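Side-chain contacts in cysteine protease (Xylella fastidiosa, PDB 3OIS), which probably cleaves peptide bonds as a cysteine protease of the papain family, and binds the nucleotide uridine-5'-diphosphate: residues H250-N255 and V261-Y266; D62-F67 and L240-D245; Q189-L194 and M269-I274. All coordinates share one frame; numbering follows the deposited sequence. Where two conformers were deposited one is given.

Overall arrangement
The three contacts all reach one antiparallel sheet, within the range of the papain family, and lie away from the UDP pocket. Contacts 1 and 2 have centres about 9 Å apart, because strands 233-245 and 250-254 are successive in the chain and adjacent in the sheet; Arg252 pairs through its backbone with Val242 and Gly243. The centre of contact 3, where strand 266-270 runs into helix 271-274, is about 16 Å from that of contact 1 and about 15 Å from that of contact 2. In sequence, both segments of contact 2 precede those of contact 1, contact 1 falls between the segments of contact 3, and those of contacts 2 and 3 alternate. Hairpin and long-range pairing thus converge on one sheet.

Contact 1. Residues H250-N255 and V261-Y266; sequences HFRIRN and VGEDGY
Two torsions of Arg252 carry its guanidinium to the loop 261-266: CG lies anti to the backbone N (chi1 -173°), and the chain then bends at chi2 (67°), bringing one face of the guanidinium over Tyr266 CB. That carbon is 3.5 Å from Arg252 NE, and the group sits over it, not over the ring. At the edge of the same group comes Glu263. Arg252 NH1 and NH2 both donate to the single oxygen Glu263 OE1, at 2.9 Å from NH1 and 3.0 Å from NH2, in an end-on salt bridge that meets the carboxylate on its anti side. A water accepts weakly from Arg252 NH2 and donates to Glu263 O.

Arg254 pairs with Tyr266 as an antiparallel, non-hydrogen-bonded pair, and both side chains lie on the same face of the sheet. Its extended chain crosses the phenol at a slant, with Arg254 CB 3.5 Å from Tyr266 CE2, and Arg254 NH1 reaches Tyr266 OH at 3.1 Å, with the hydroxyl near the guanidinium plane. The backbones join where Asn255 N donates to Gly265 O (3.1 Å). That carbonyl belongs to a type I' turn, Glu263 to Tyr266, in which Gly265 takes a positive phi.

Beyond the loop, Arg254 also donates to the carbonyl oxygens of Phe67 and Gln68 and makes a cation-pi contact with Tyr70, while Arg252 makes one with Trp268. Tyr266 thus touches two arginines with different partners: Arg252 has a carboxylate, whereas the buried Arg254 has carbonyl, hydroxyl and aromatic partners, which probably offset its cost of burial.

Contact 2. Residues D62-F67 and L240-D245; sequences DLTPPF and LCVGYD
Leu63 N donates to Val242 O over 2.8 Å, and this is the one hydrogen bond joining 62-67 to 240-245 of strand 233-245. The same carbonyl oxygen is approached by the Leu63 side chain, whose CB lies 3.2 Å from Val242 O. The Val242 side chain faces the loop and divides its methyls between two neighbours: CG2 meets Thr64 OG1 at 3.7 Å, while CG1 faces Pro65 CD at 4.4 Å. A chi1 of -64° sets CG1 beside the backbone N, on the side of Pro65, and leaves CG2 for Thr64.

What positions Thr64 is Asp62. Asp62 OD1 accepts two bonds, one from the Thr64 hydroxyl (OG1, 2.7 Å) on its syn lone pair and one from Thr64 N (3.2 Å) arriving from above the carboxylate plane. The second closes an Asx turn, which probably helps hold the bend. Further out, Leu63 packs on Phe89 of helix 78-93 and Leu198 of helix 191-199, and Thr64, Pro65 and Val242 all touch Tyr266.

Asp62, the last residue of strand 60-62, pairs with Gly243 (antiparallel, non-hydrogen-bonded), and the Asx turn follows directly as the chain leaves this short edge strand of the papain-family domain.

Contact 3. Residues Q189-L194 and M269-I274; sequences QDIDHL and MPYEYI
Ile191 and Leu194, one turn apart on helix 191-199, provide the apolar part of the contact with helix 271-274. The CD1 methyl of Ile191 lies 4.0 Å from Tyr271 CB, the two side chains crossing at about a right angle. Leu194 and Ile274 instead meet tip to tip, with Leu194 CD1 3.9 Å from Ile274 CD1 and about 4.0 Å from both CG1 and CG2 of Ile274. Ile274 CG1 stands anti to its backbone N (chi1 -154°), a rotation that leaves both CG2 and the CG1 arm within reach of that leucine methyl.

The polar link is made by Gln189, whose extended side chain brings NE2 to Ile274 O at 2.9 Å, with an N-H...O angle of 161°. The acceptor is near the amide plane, although the donor is tilted from the carbonyl plane. Gln189 NE2 also donates to Ala280 O, so one amide nitrogen bridges the last residue of helix 271-274 and the first of strand 280-287.

Capping comes from Asp190, whose OD1 accepts weakly from Asp192 N and His193 N at the start of helix 191-199. Around this junction, Leu194 and Ile274 both lie against Phe251 of strand 250-254 and Phe283 of strand 280-287, so the two helices meet over strands of the antiparallel sheet.

Contact 1. Residues H250-N255 and V261-Y266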
# COMPACT_ATOMS: atom_id res chain seq x y z
N HIS A 250 6.94 8.73 15.83
CA HIS A 250 6.79 8.34 14.37
C HIS A 250 6.21 6.94 14.25
O HIS A 250 6.45 6.10 15.12
CB HIS A 250 8.10 8.38 13.63
CG HIS A 250 8.63 9.74 13.32
ND1 HIS A 250 9.01 10.65 14.30
CD2 HIS A 250 8.86 10.35 12.13
CE1 HIS A 250 9.44 11.76 13.72
NE2 HIS A 250 9.39 11.59 12.41
N PHE A 251 5.44 6.69 13.19
CA PHE A 251 5.01 5.37 12.73
C PHE A 251 6.00 4.87 11.71
O PHE A 251 6.61 5.65 10.93
CB PHE A 251 3.59 5.43 12.08
CG PHE A 251 2.48 5.55 13.08
CD1 PHE A 251 1.77 4.44 13.47
CD2 PHE A 251 2.14 6.77 13.57
CE1 PHE A 251 0.72 4.49 14.37
CE2 PHE A 251 1.07 6.88 14.54
CZ PHE A 251 0.35 5.74 14.93
N ARG A 252 6.24 3.55 11.75
CA ARG A 252 7.22 2.93 10.82
C ARG A 252 6.48 2.45 9.59
O ARG A 252 5.46 1.73 9.69
CB ARG A 252 7.81 1.69 11.51
CG ARG A 252 8.97 1.03 10.75
CD ARG A 252 10.10 2.00 10.77
NE ARG A 252 11.33 1.29 10.35
CZ ARG A 252 12.52 1.88 10.18
NH1 ARG A 252 12.65 3.23 10.25
NH2 ARG A 252 13.61 1.12 9.90
N ILE A 253 6.97 2.88 8.42
CA ILE A 253 6.31 2.50 7.14
C ILE A 253 7.25 1.68 6.25
O ILE A 253 8.41 2.01 6.10
CB ILE A 253 5.66 3.75 6.46
CG1 ILE A 253 6.67 4.78 6.18
CG2 ILE A 253 4.54 4.41 7.35
CD1 ILE A 253 6.10 5.84 5.20
N ARG A 254 6.72 0.61 5.67
CA ARG A 254 7.37 -0.20 4.62
C ARG A 254 7.09 0.46 3.33
O ARG A 254 5.95 0.54 2.89
CB ARG A 254 6.71 -1.56 4.69
CG ARG A 254 7.30 -2.57 3.67
CD ARG A 254 6.47 -3.88 3.69
NE ARG A 254 6.74 -4.64 2.51
CZ ARG A 254 7.77 -5.50 2.32
NH1 ARG A 254 8.66 -5.74 3.31
NH2 ARG A 254 7.93 -6.14 1.16
N ASN A 255 8.14 1.00 2.70
CA ASN A 255 7.94 1.64 1.36
C ASN A 255 8.18 0.55 0.27
O ASN A 255 8.51 -0.62 0.63
CB ASN A 255 8.82 2.83 1.19
CG ASN A 255 8.24 3.88 0.22
OD1 ASN A 255 7.32 3.58 -0.53
ND2 ASN A 255 8.75 5.10 0.28
N VAL A 261 16.95 2.89 -0.36
CA VAL A 261 16.50 4.18 0.19
C VAL A 261 15.99 3.97 1.63
O VAL A 261 15.66 2.86 2.00
CB VAL A 261 15.35 4.86 -0.74
CG1 VAL A 261 15.98 5.17 -2.11
CG2 VAL A 261 14.07 3.95 -0.79
N GLY A 262 15.88 5.03 2.41
CA GLY A 262 15.40 4.96 3.83
C GLY A 262 16.38 4.03 4.58
O GLY A 262 17.56 4.05 4.32
N GLU A 263 15.82 3.22 5.49
CA GLU A 263 16.56 2.20 6.28
C GLU A 263 16.06 0.87 5.74
O GLU A 263 15.00 0.39 6.14
CB GLU A 263 16.30 2.38 7.78
CG GLU A 263 16.94 3.61 8.37
CD GLU A 263 16.54 3.89 9.85
OE1 GLU A 263 15.53 3.33 10.32
OE2 GLU A 263 17.20 4.67 10.57
N ASP A 264 16.81 0.33 4.78
CA ASP A 264 16.45 -0.89 4.07
C ASP A 264 15.07 -0.80 3.48
O ASP A 264 14.34 -1.78 3.45
CB ASP A 264 16.50 -2.12 4.98
CG ASP A 264 17.60 -3.03 4.63
OD1 ASP A 264 17.73 -3.42 3.42
OD2 ASP A 264 18.35 -3.30 5.59
N GLY A 265 14.74 0.38 3.01
CA GLY A 265 13.42 0.52 2.35
C GLY A 265 12.33 1.01 3.28
O GLY A 265 11.18 1.25 2.83
N TYR A 266 12.60 1.13 4.58
CA TYR A 266 11.63 1.60 5.56
C TYR A 266 11.84 3.09 5.95
O TYR A 266 13.00 3.63 5.89
CB TYR A 266 11.70 0.76 6.86
CG TYR A 266 11.14 -0.64 6.65
CD1 TYR A 266 11.87 -1.65 5.92
CD2 TYR A 266 9.86 -0.98 7.12
CE1 TYR A 266 11.35 -2.92 5.74
CE2 TYR A 266 9.34 -2.28 6.90
CZ TYR A 266 10.06 -3.20 6.18
OH TYR A 266 9.51 -4.43 5.97
O HOH W 1 14.56 -1.31 8.40

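Contact 2. Residues D62-F67 and L240-D245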
# COMPACT_ATOMS: atom_id res chain seq x y z
N ASP A 62 6.94 -3.04 16.87
CA ASP A 62 7.76 -3.19 15.66
C ASP A 62 7.46 -4.51 15.03
O ASP A 62 8.05 -5.57 15.36
CB ASP A 62 9.26 -2.98 15.91
CG ASP A 62 10.08 -3.03 14.65
OD1 ASP A 62 9.54 -3.02 13.54
OD2 ASP A 62 11.34 -3.14 14.76
N LEU A 63 6.55 -4.47 14.05
CA LEU A 63 6.11 -5.72 13.37
C LEU A 63 6.94 -5.99 12.11
O LEU A 63 6.54 -6.80 11.31
CB LEU A 63 4.58 -5.64 12.98
CG LEU A 63 3.59 -5.20 14.09
CD1 LEU A 63 2.14 -5.44 13.61
CD2 LEU A 63 3.85 -6.00 15.39
N THR A 64 7.97 -5.20 11.87
CA THR A 64 8.72 -5.35 10.59
C THR A 64 8.94 -6.86 10.32
O THR A 64 9.53 -7.58 11.13
CB THR A 64 10.10 -4.65 10.64
OG1 THR A 64 9.94 -3.27 10.88
CG2 THR A 64 10.89 -4.79 9.29
N PRO A 65 8.56 -7.32 9.15
CA PRO A 65 8.64 -8.77 8.86
C PRO A 65 10.03 -9.11 8.25
O PRO A 65 10.82 -8.20 7.96
CB PRO A 65 7.49 -8.97 7.87
CG PRO A 65 7.48 -7.72 7.11
CD PRO A 65 7.78 -6.58 8.15
N PRO A 66 10.34 -10.41 8.08
CA PRO A 66 11.65 -10.70 7.57
C PRO A 66 11.79 -10.50 6.07
O PRO A 66 12.92 -10.19 5.61
CB PRO A 66 11.85 -12.19 7.93
CG PRO A 66 10.73 -12.55 8.90
CD PRO A 66 9.61 -11.64 8.41
N PHE A 67 10.67 -10.51 5.33
CA PHE A 67 10.81 -10.37 3.89
C PHE A 67 11.16 -8.93 3.51
O PHE A 67 10.58 -7.98 4.04
CB PHE A 67 9.59 -10.90 3.13
CG PHE A 67 8.25 -10.20 3.49
CD1 PHE A 67 7.69 -9.18 2.68
CD2 PHE A 67 7.51 -10.65 4.54
CE1 PHE A 67 6.39 -8.66 3.03
CE2 PHE A 67 6.28 -10.18 4.93
CZ PHE A 67 5.70 -9.10 4.19
N LEU A 240 2.35 0.02 3.54
CA LEU A 240 1.98 -0.78 4.72
C LEU A 240 2.66 -0.16 5.97
O LEU A 240 3.90 0.06 5.97
CB LEU A 240 2.46 -2.24 4.51
CG LEU A 240 2.01 -3.20 5.66
CD1 LEU A 240 0.52 -3.60 5.39
CD2 LEU A 240 2.94 -4.46 5.64
N CYS A 241 1.89 0.09 7.04
CA CYS A 241 2.48 0.55 8.27
C CYS A 241 2.75 -0.63 9.22
O CYS A 241 1.92 -1.48 9.39
CB CYS A 241 1.48 1.52 8.95
SG CYS A 241 2.11 2.16 10.53
N VAL A 242 3.93 -0.66 9.81
CA VAL A 242 4.28 -1.89 10.56
C VAL A 242 4.67 -1.61 11.95
O VAL A 242 5.16 -2.51 12.65
CB VAL A 242 5.54 -2.63 9.85
CG1 VAL A 242 5.13 -3.10 8.43
CG2 VAL A 242 6.79 -1.72 9.76
N GLY A 243 4.48 -0.41 12.45
CA GLY A 243 4.93 -0.13 13.83
C GLY A 243 4.92 1.32 14.22
O GLY A 243 4.49 2.19 13.46
N TYR A 244 5.23 1.61 15.49
CA TYR A 244 5.34 2.99 15.95
C TYR A 244 6.31 3.09 17.13
O TYR A 244 6.65 2.08 17.71
CB TYR A 244 3.96 3.53 16.40
CG TYR A 244 3.32 2.80 17.59
CD1 TYR A 244 2.38 1.79 17.43
CD2 TYR A 244 3.65 3.21 18.87
CE1 TYR A 244 1.79 1.17 18.55
CE2 TYR A 244 3.06 2.64 19.97
CZ TYR A 244 2.12 1.64 19.81
OH TYR A 244 1.53 1.05 20.94
N ASP A 245 6.76 4.30 17.42
CA ASP A 245 7.70 4.48 18.52
C ASP A 245 7.38 5.77 19.20
O ASP A 245 7.67 6.86 18.65
CB ASP A 245 9.17 4.40 18.06
CG ASP A 245 10.13 4.21 19.25
OD1 ASP A 245 9.70 4.52 20.37
OD2 ASP A 245 11.24 3.67 19.10

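Contact 3. Residues Q189-L194 and M269-I274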
# COMPACT_ATOMS: atom_id res chain seq x y z
N GLN A 189 -9.03 7.22 11.74
CA GLN A 189 -7.79 7.99 11.69
C GLN A 189 -7.62 8.72 13.03
O GLN A 189 -7.87 9.96 13.19
CB GLN A 189 -7.84 8.96 10.49
CG GLN A 189 -6.66 9.85 10.42
CD GLN A 189 -6.62 10.60 9.10
OE1 GLN A 189 -7.67 10.79 8.46
NE2 GLN A 189 -5.44 10.98 8.66
N ASP A 190 -7.12 7.96 13.98
CA ASP A 190 -7.06 8.37 15.36
C ASP A 190 -5.82 7.65 15.79
O ASP A 190 -5.76 6.47 15.60
CB ASP A 190 -8.33 7.85 16.10
CG ASP A 190 -8.25 7.99 17.57
OD1 ASP A 190 -7.32 7.51 18.17
OD2 ASP A 190 -9.13 8.60 18.21
N ILE A 191 -4.86 8.36 16.39
CA ILE A 191 -3.53 7.74 16.68
C ILE A 191 -3.68 6.49 17.58
O ILE A 191 -3.03 5.46 17.36
CB ILE A 191 -2.57 8.77 17.26
CG1 ILE A 191 -2.07 9.67 16.15
CG2 ILE A 191 -1.35 8.14 17.92
CD1 ILE A 191 -1.58 10.97 16.75
N ASP A 192 -4.58 6.55 18.55
CA ASP A 192 -4.70 5.41 19.47
C ASP A 192 -5.33 4.19 18.77
O ASP A 192 -5.07 3.03 19.13
CB ASP A 192 -5.58 5.83 20.66
CG ASP A 192 -4.86 6.76 21.63
OD1 ASP A 192 -3.61 6.95 21.61
OD2 ASP A 192 -5.59 7.24 22.50
N HIS A 193 -6.15 4.43 17.77
CA HIS A 193 -6.72 3.32 17.01
C HIS A 193 -5.67 2.70 16.09
O HIS A 193 -5.61 1.50 16.00
CB HIS A 193 -7.90 3.75 16.20
CG HIS A 193 -9.13 3.94 17.02
ND1 HIS A 193 -10.31 3.28 16.74
CD2 HIS A 193 -9.35 4.68 18.13
CE1 HIS A 193 -11.21 3.61 17.65
NE2 HIS A 193 -10.66 4.47 18.50
N LEU A 194 -4.85 3.54 15.45
CA LEU A 194 -3.73 3.03 14.64
C LEU A 194 -2.75 2.27 15.55
O LEU A 194 -2.22 1.24 15.15
CB LEU A 194 -2.97 4.13 13.90
CG LEU A 194 -3.89 5.04 13.05
CD1 LEU A 194 -3.05 6.22 12.35
CD2 LEU A 194 -4.59 4.19 12.01
N MET A 269 7.24 8.07 9.75
CA MET A 269 6.26 9.10 9.46
C MET A 269 5.80 9.73 10.80
O MET A 269 5.33 9.02 11.64
CB MET A 269 4.99 8.52 8.77
CG MET A 269 3.97 9.66 8.50
SD MET A 269 2.54 9.01 7.49
CE MET A 269 3.30 9.03 5.84
N PRO A 270 5.86 11.06 10.95
CA PRO A 270 5.47 11.69 12.24
C PRO A 270 4.01 11.42 12.61
O PRO A 270 3.15 11.34 11.74
CB PRO A 270 5.62 13.20 11.98
CG PRO A 270 6.42 13.32 10.67
CD PRO A 270 6.31 12.02 9.93
N TYR A 271 3.73 11.29 13.91
CA TYR A 271 2.35 11.24 14.36
C TYR A 271 1.46 12.32 13.81
O TYR A 271 0.31 12.06 13.45
CB TYR A 271 2.36 11.37 15.91
CG TYR A 271 2.82 10.10 16.61
CD1 TYR A 271 3.38 9.01 15.92
CD2 TYR A 271 2.77 10.00 18.00
CE1 TYR A 271 3.81 7.86 16.61
CE2 TYR A 271 3.24 8.82 18.70
CZ TYR A 271 3.75 7.78 18.01
OH TYR A 271 4.21 6.62 18.67
N GLU A 272 1.99 13.55 13.70
CA GLU A 272 1.18 14.70 13.21
C GLU A 272 0.90 14.59 11.70
O GLU A 272 -0.01 15.26 11.17
CB GLU A 272 1.95 16.01 13.46
CG GLU A 272 2.34 16.37 14.95
CD GLU A 272 3.56 15.58 15.56
OE1 GLU A 272 3.79 15.78 16.80
OE2 GLU A 272 4.28 14.77 14.87
N TYR A 273 1.69 13.79 11.00
CA TYR A 273 1.47 13.62 9.57
C TYR A 273 0.34 12.60 9.41
O TYR A 273 -0.69 12.89 8.76
CB TYR A 273 2.79 13.13 8.98
CG TYR A 273 2.92 13.22 7.45
CD1 TYR A 273 4.05 13.84 6.93
CD2 TYR A 273 1.94 12.73 6.55
CE1 TYR A 273 4.27 13.92 5.61
CE2 TYR A 273 2.12 12.89 5.15
CZ TYR A 273 3.31 13.44 4.69
OH TYR A 273 3.57 13.62 3.34
N ILE A 274 0.51 11.40 9.97
CA ILE A 274 -0.48 10.35 9.76
C ILE A 274 -1.89 10.69 10.28
O ILE A 274 -2.89 10.20 9.72
CB ILE A 274 0.04 9.00 10.38
CG1 ILE A 274 -0.59 7.81 9.65
CG2 ILE A 274 -0.21 9.04 11.92
CD1 ILE A 274 0.11 6.38 10.02